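Local coordinates for DisA protein (Sorangium cellulosum, PDB 6CCA), which probably transfers methyl groups to a carbon of polyketide intermediates, building the gem-dimethyl group on the disorazol assembly line, at residues A196-S208 against L390-V404. Sequence-based numbering, arbitrary orientation.
Sequences ATADHFNELVIKS and LQHSDGTSSWSIQNV
Phe201 holds CG beside its backbone N (chi1 -63°), while Gln402 runs extended with CG opposite its own N (chi1 -172°), and the two side chains slide past each other in opposite directions. The phenyl ring and the amide end up stacked, their planes 20° apart, with Gln402 CG 3.9 Å from the centroid of the Phe201 ring in a CH-pi contact. The other face of the ring is taken by His200 CD2 of the same helix, so Phe201 is clamped between the two side chains. Its CZ also abuts Trp399 CD1 at 3.7 Å, and Thr197 CG2 touches the far end of the indole, 3.5 Å from Trp399 CZ2.

His200 then crosses to His392. The two imidazoles approach from opposite directions, rim to rim, and His200 NE2 and His392 NE2 lie 2.9 Å apart in a nearly straight hydrogen bond; either ring could be the donor. Leu204 CD1 sits at the edge of the His392 ring and reaches Leu390 CD1 tip to tip, 3.8 Å away. Further along the helix, Val404 CG2 packs against Leu204 CB and Val205 CG2.

The buried amide of Gln402 is well provided for. Its OE1 accepts from a water, 2.7 Å away, that also bonds Thr197 OG1, and its NE2 bonds Asn335 of the neighbouring strand 330-337 as well as a second water. On the loop side, Asn403 ND2 ties back to Leu390 O at 2.8 Å, linking the two ends of 390-404.

Helix 196-208 thus packs almost parallel to strand 402-404 through an aromatic cluster of Phe201, His200, His392 and Trp399. This is helix-on-sheet packing at strand 402-409, which runs antiparallel to 330-337, 384-385 and 387-389 and matches the antiparallel seventh strand of a class I, Rossmann-like methyltransferase fold.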
# COMPACT_ATOMS: atom_id res chain seq x y z
N ALA A 196 12.80 8.22 -4.11
CA ALA A 196 12.69 7.89 -5.51
C ALA A 196 11.59 6.90 -5.88
O ALA A 196 10.81 7.18 -6.82
CB ALA A 196 14.00 7.40 -6.06
N THR A 197 11.52 5.78 -5.20
CA THR A 197 10.52 4.77 -5.61
C THR A 197 9.09 5.30 -5.37
O THR A 197 8.23 5.18 -6.26
CB THR A 197 10.75 3.41 -4.91
OG1 THR A 197 10.56 3.54 -3.51
CG2 THR A 197 12.16 2.85 -5.22
N ALA A 198 8.82 5.89 -4.20
CA ALA A 198 7.46 6.41 -3.94
C ALA A 198 7.09 7.49 -5.02
O ALA A 198 5.96 7.54 -5.52
CB ALA A 198 7.29 6.99 -2.54
N ASP A 199 8.04 8.38 -5.30
CA ASP A 199 7.75 9.45 -6.24
C ASP A 199 7.52 8.94 -7.63
O ASP A 199 6.64 9.44 -8.32
CB ASP A 199 8.90 10.48 -6.26
CG ASP A 199 8.96 11.32 -5.00
OD1 ASP A 199 7.98 11.36 -4.23
OD2 ASP A 199 10.03 11.94 -4.81
N HIS A 200 8.21 7.88 -8.02
CA HIS A 200 8.00 7.30 -9.35
C HIS A 200 6.53 6.85 -9.51
O HIS A 200 5.83 7.17 -10.49
CB HIS A 200 8.92 6.11 -9.54
CG HIS A 200 8.60 5.32 -10.75
ND1 HIS A 200 9.22 5.55 -11.96
CD2 HIS A 200 7.72 4.32 -10.95
CE1 HIS A 200 8.74 4.69 -12.86
NE2 HIS A 200 7.84 3.93 -12.26
N PHE A 201 6.06 6.10 -8.55
CA PHE A 201 4.67 5.66 -8.56
C PHE A 201 3.63 6.77 -8.35
O PHE A 201 2.58 6.71 -8.97
CB PHE A 201 4.44 4.41 -7.70
CG PHE A 201 5.21 3.24 -8.22
CD1 PHE A 201 4.77 2.51 -9.30
CD2 PHE A 201 6.44 2.89 -7.63
CE1 PHE A 201 5.52 1.42 -9.74
CE2 PHE A 201 7.20 1.86 -8.12
CZ PHE A 201 6.73 1.16 -9.21
N ASN A 202 3.94 7.76 -7.51
CA ASN A 202 3.07 8.94 -7.33
C ASN A 202 2.87 9.66 -8.66
O ASN A 202 1.75 10.07 -9.06
CB ASN A 202 3.67 9.90 -6.29
CG ASN A 202 3.62 9.38 -4.86
OD1 ASN A 202 2.84 8.50 -4.53
ND2 ASN A 202 4.40 10.01 -3.99
N GLU A 203 3.94 9.73 -9.42
CA GLU A 203 3.92 10.42 -10.70
C GLU A 203 3.15 9.64 -11.73
O GLU A 203 2.43 10.28 -12.50
CB GLU A 203 5.32 10.80 -11.19
CG GLU A 203 5.98 11.86 -10.29
CD GLU A 203 5.29 13.24 -10.31
OE1 GLU A 203 4.57 13.62 -11.26
OE2 GLU A 203 5.43 13.96 -9.29
N LEU A 204 3.22 8.30 -11.68
CA LEU A 204 2.40 7.47 -12.55
C LEU A 204 0.93 7.58 -12.27
O LEU A 204 0.13 7.59 -13.19
CB LEU A 204 2.80 5.97 -12.52
CG LEU A 204 4.04 5.55 -13.27
CD1 LEU A 204 4.25 4.07 -13.02
CD2 LEU A 204 3.81 5.85 -14.77
N VAL A 205 0.53 7.76 -11.02
CA VAL A 205 -0.89 8.00 -10.76
C VAL A 205 -1.36 9.36 -11.39
O VAL A 205 -2.38 9.43 -12.03
CB VAL A 205 -1.20 8.01 -9.27
CG1 VAL A 205 -2.59 8.60 -8.95
CG2 VAL A 205 -0.97 6.66 -8.61
N ILE A 206 -0.59 10.40 -11.16
CA ILE A 206 -0.88 11.74 -11.66
C ILE A 206 -0.96 11.68 -13.19
O ILE A 206 -1.87 12.20 -13.78
CB ILE A 206 0.17 12.76 -11.22
CG1 ILE A 206 -0.00 13.07 -9.73
CG2 ILE A 206 0.01 14.11 -11.96
CD1 ILE A 206 1.10 13.90 -9.09
N LYS A 207 0.01 11.05 -13.80
CA LYS A 207 0.01 10.91 -15.26
C LYS A 207 -1.26 10.23 -15.74
O LYS A 207 -1.86 10.62 -16.78
CB LYS A 207 1.25 10.08 -15.68
CG LYS A 207 1.41 9.88 -17.21
CD LYS A 207 1.48 11.21 -17.86
CE LYS A 207 2.10 11.18 -19.26
NZ LYS A 207 1.67 12.46 -19.94
N SER A 208 -1.70 9.17 -15.05
CA SER A 208 -2.88 8.50 -15.45
C SER A 208 -4.06 9.43 -15.44
O SER A 208 -4.90 9.37 -16.32
CB SER A 208 -3.16 7.28 -14.59
OG SER A 208 -2.09 6.31 -14.55
N LEU A 390 1.14 -1.74 -14.87
CA LEU A 390 2.13 -1.10 -15.75
C LEU A 390 3.43 -1.96 -15.76
O LEU A 390 3.65 -2.76 -14.86
CB LEU A 390 2.36 0.33 -15.37
CG LEU A 390 1.14 1.22 -15.59
CD1 LEU A 390 1.44 2.60 -15.11
CD2 LEU A 390 0.75 1.20 -17.08
N GLN A 391 4.22 -1.84 -16.82
CA GLN A 391 5.39 -2.72 -16.99
C GLN A 391 6.61 -1.99 -16.47
O GLN A 391 6.81 -0.82 -16.76
CB GLN A 391 5.58 -3.03 -18.51
CG GLN A 391 4.42 -3.74 -19.11
CD GLN A 391 4.62 -3.93 -20.62
OE1 GLN A 391 3.99 -3.23 -21.47
NE2 GLN A 391 5.53 -4.84 -20.97
N HIS A 392 7.43 -2.70 -15.71
CA HIS A 392 8.68 -2.18 -15.17
C HIS A 392 9.77 -3.19 -15.31
O HIS A 392 10.36 -3.67 -14.33
CB HIS A 392 8.51 -1.77 -13.70
CG HIS A 392 7.66 -0.55 -13.54
ND1 HIS A 392 6.30 -0.64 -13.47
CD2 HIS A 392 7.96 0.76 -13.49
CE1 HIS A 392 5.79 0.58 -13.38
NE2 HIS A 392 6.78 1.44 -13.38
N SER A 393 10.06 -3.55 -16.56
CA SER A 393 11.09 -4.61 -16.79
C SER A 393 12.11 -4.24 -17.85
O SER A 393 11.82 -3.49 -18.80
CB SER A 393 10.43 -5.98 -17.09
OG SER A 393 9.56 -5.85 -18.16
N ASP A 394 13.34 -4.67 -17.60
CA ASP A 394 14.44 -4.37 -18.49
C ASP A 394 15.27 -5.66 -18.61
O ASP A 394 16.09 -5.97 -17.71
CB ASP A 394 15.29 -3.32 -17.85
CG ASP A 394 16.58 -3.07 -18.59
OD1 ASP A 394 16.60 -3.25 -19.81
OD2 ASP A 394 17.58 -2.63 -17.97
N GLY A 395 14.97 -6.42 -19.66
CA GLY A 395 15.53 -7.74 -19.83
C GLY A 395 15.15 -8.71 -18.73
O GLY A 395 13.95 -8.92 -18.48
N THR A 396 16.14 -9.26 -18.03
CA THR A 396 15.85 -10.15 -16.92
C THR A 396 15.53 -9.39 -15.63
O THR A 396 15.25 -10.01 -14.64
CB THR A 396 17.03 -11.07 -16.50
OG1 THR A 396 18.25 -10.30 -16.42
CG2 THR A 396 17.18 -12.30 -17.43
N SER A 397 15.63 -8.06 -15.59
CA SER A 397 15.35 -7.39 -14.31
C SER A 397 13.97 -6.80 -14.38
O SER A 397 13.54 -6.32 -15.43
CB SER A 397 16.33 -6.24 -14.03
OG SER A 397 17.60 -6.73 -13.72
N SER A 398 13.30 -6.76 -13.23
CA SER A 398 12.03 -6.10 -13.18
C SER A 398 11.72 -5.64 -11.74
O SER A 398 12.22 -6.25 -10.76
CB SER A 398 10.93 -7.02 -13.72
OG SER A 398 10.75 -8.02 -12.77
N TRP A 399 10.92 -4.58 -11.65
CA TRP A 399 10.48 -4.06 -10.33
C TRP A 399 9.18 -4.76 -9.97
O TRP A 399 8.17 -4.63 -10.69
CB TRP A 399 10.25 -2.55 -10.39
CG TRP A 399 10.21 -1.94 -9.05
CD1 TRP A 399 9.13 -1.58 -8.33
CD2 TRP A 399 11.35 -1.56 -8.26
NE1 TRP A 399 9.50 -1.06 -7.12
CE2 TRP A 399 10.87 -1.01 -7.06
CE3 TRP A 399 12.72 -1.65 -8.45
CZ2 TRP A 399 11.72 -0.56 -6.06
CZ3 TRP A 399 13.54 -1.22 -7.47
CH2 TRP A 399 13.04 -0.67 -6.29
N SER A 400 9.21 -5.52 -8.91
CA SER A 400 8.03 -6.23 -8.45
C SER A 400 7.48 -5.79 -7.12
O SER A 400 6.44 -6.31 -6.70
CB SER A 400 8.27 -7.74 -8.40
OG SER A 400 9.35 -8.00 -7.53
N ILE A 401 8.13 -4.85 -6.45
CA ILE A 401 7.78 -4.47 -5.09
C ILE A 401 6.50 -3.63 -5.03
O ILE A 401 5.78 -3.66 -4.02
CB ILE A 401 8.94 -3.59 -4.50
CG1 ILE A 401 10.10 -4.49 -4.16
CG2 ILE A 401 8.49 -2.82 -3.26
CD1 ILE A 401 11.32 -3.69 -3.68
N GLN A 402 6.23 -2.93 -6.09
CA GLN A 402 5.15 -1.96 -6.19
C GLN A 402 4.76 -1.77 -7.64
O GLN A 402 5.58 -1.93 -8.61
CB GLN A 402 5.62 -0.62 -5.65
CG GLN A 402 4.62 0.48 -5.50
CD GLN A 402 5.12 1.67 -4.71
OE1 GLN A 402 6.26 1.72 -4.25
NE2 GLN A 402 4.28 2.68 -4.61
N ASN A 403 3.50 -1.44 -7.83
CA ASN A 403 3.01 -1.11 -9.18
C ASN A 403 1.80 -0.18 -9.18
O ASN A 403 1.09 -0.08 -8.13
CB ASN A 403 2.74 -2.39 -9.97
CG ASN A 403 2.92 -2.17 -11.49
OD1 ASN A 403 3.31 -1.08 -11.94
ND2 ASN A 403 2.63 -3.21 -12.27
N VAL A 404 1.61 0.52 -10.29
CA VAL A 404 0.32 1.15 -10.58
C VAL A 404 -0.46 0.24 -11.56
O VAL A 404 0.10 -0.30 -12.55
CB VAL A 404 0.52 2.54 -11.09
CG1 VAL A 404 -0.74 3.08 -11.77
CG2 VAL A 404 0.95 3.46 -9.96
O HOH W 1 7.54 3.36 -2.52
O HOH W 2 4.01 5.70 -4.27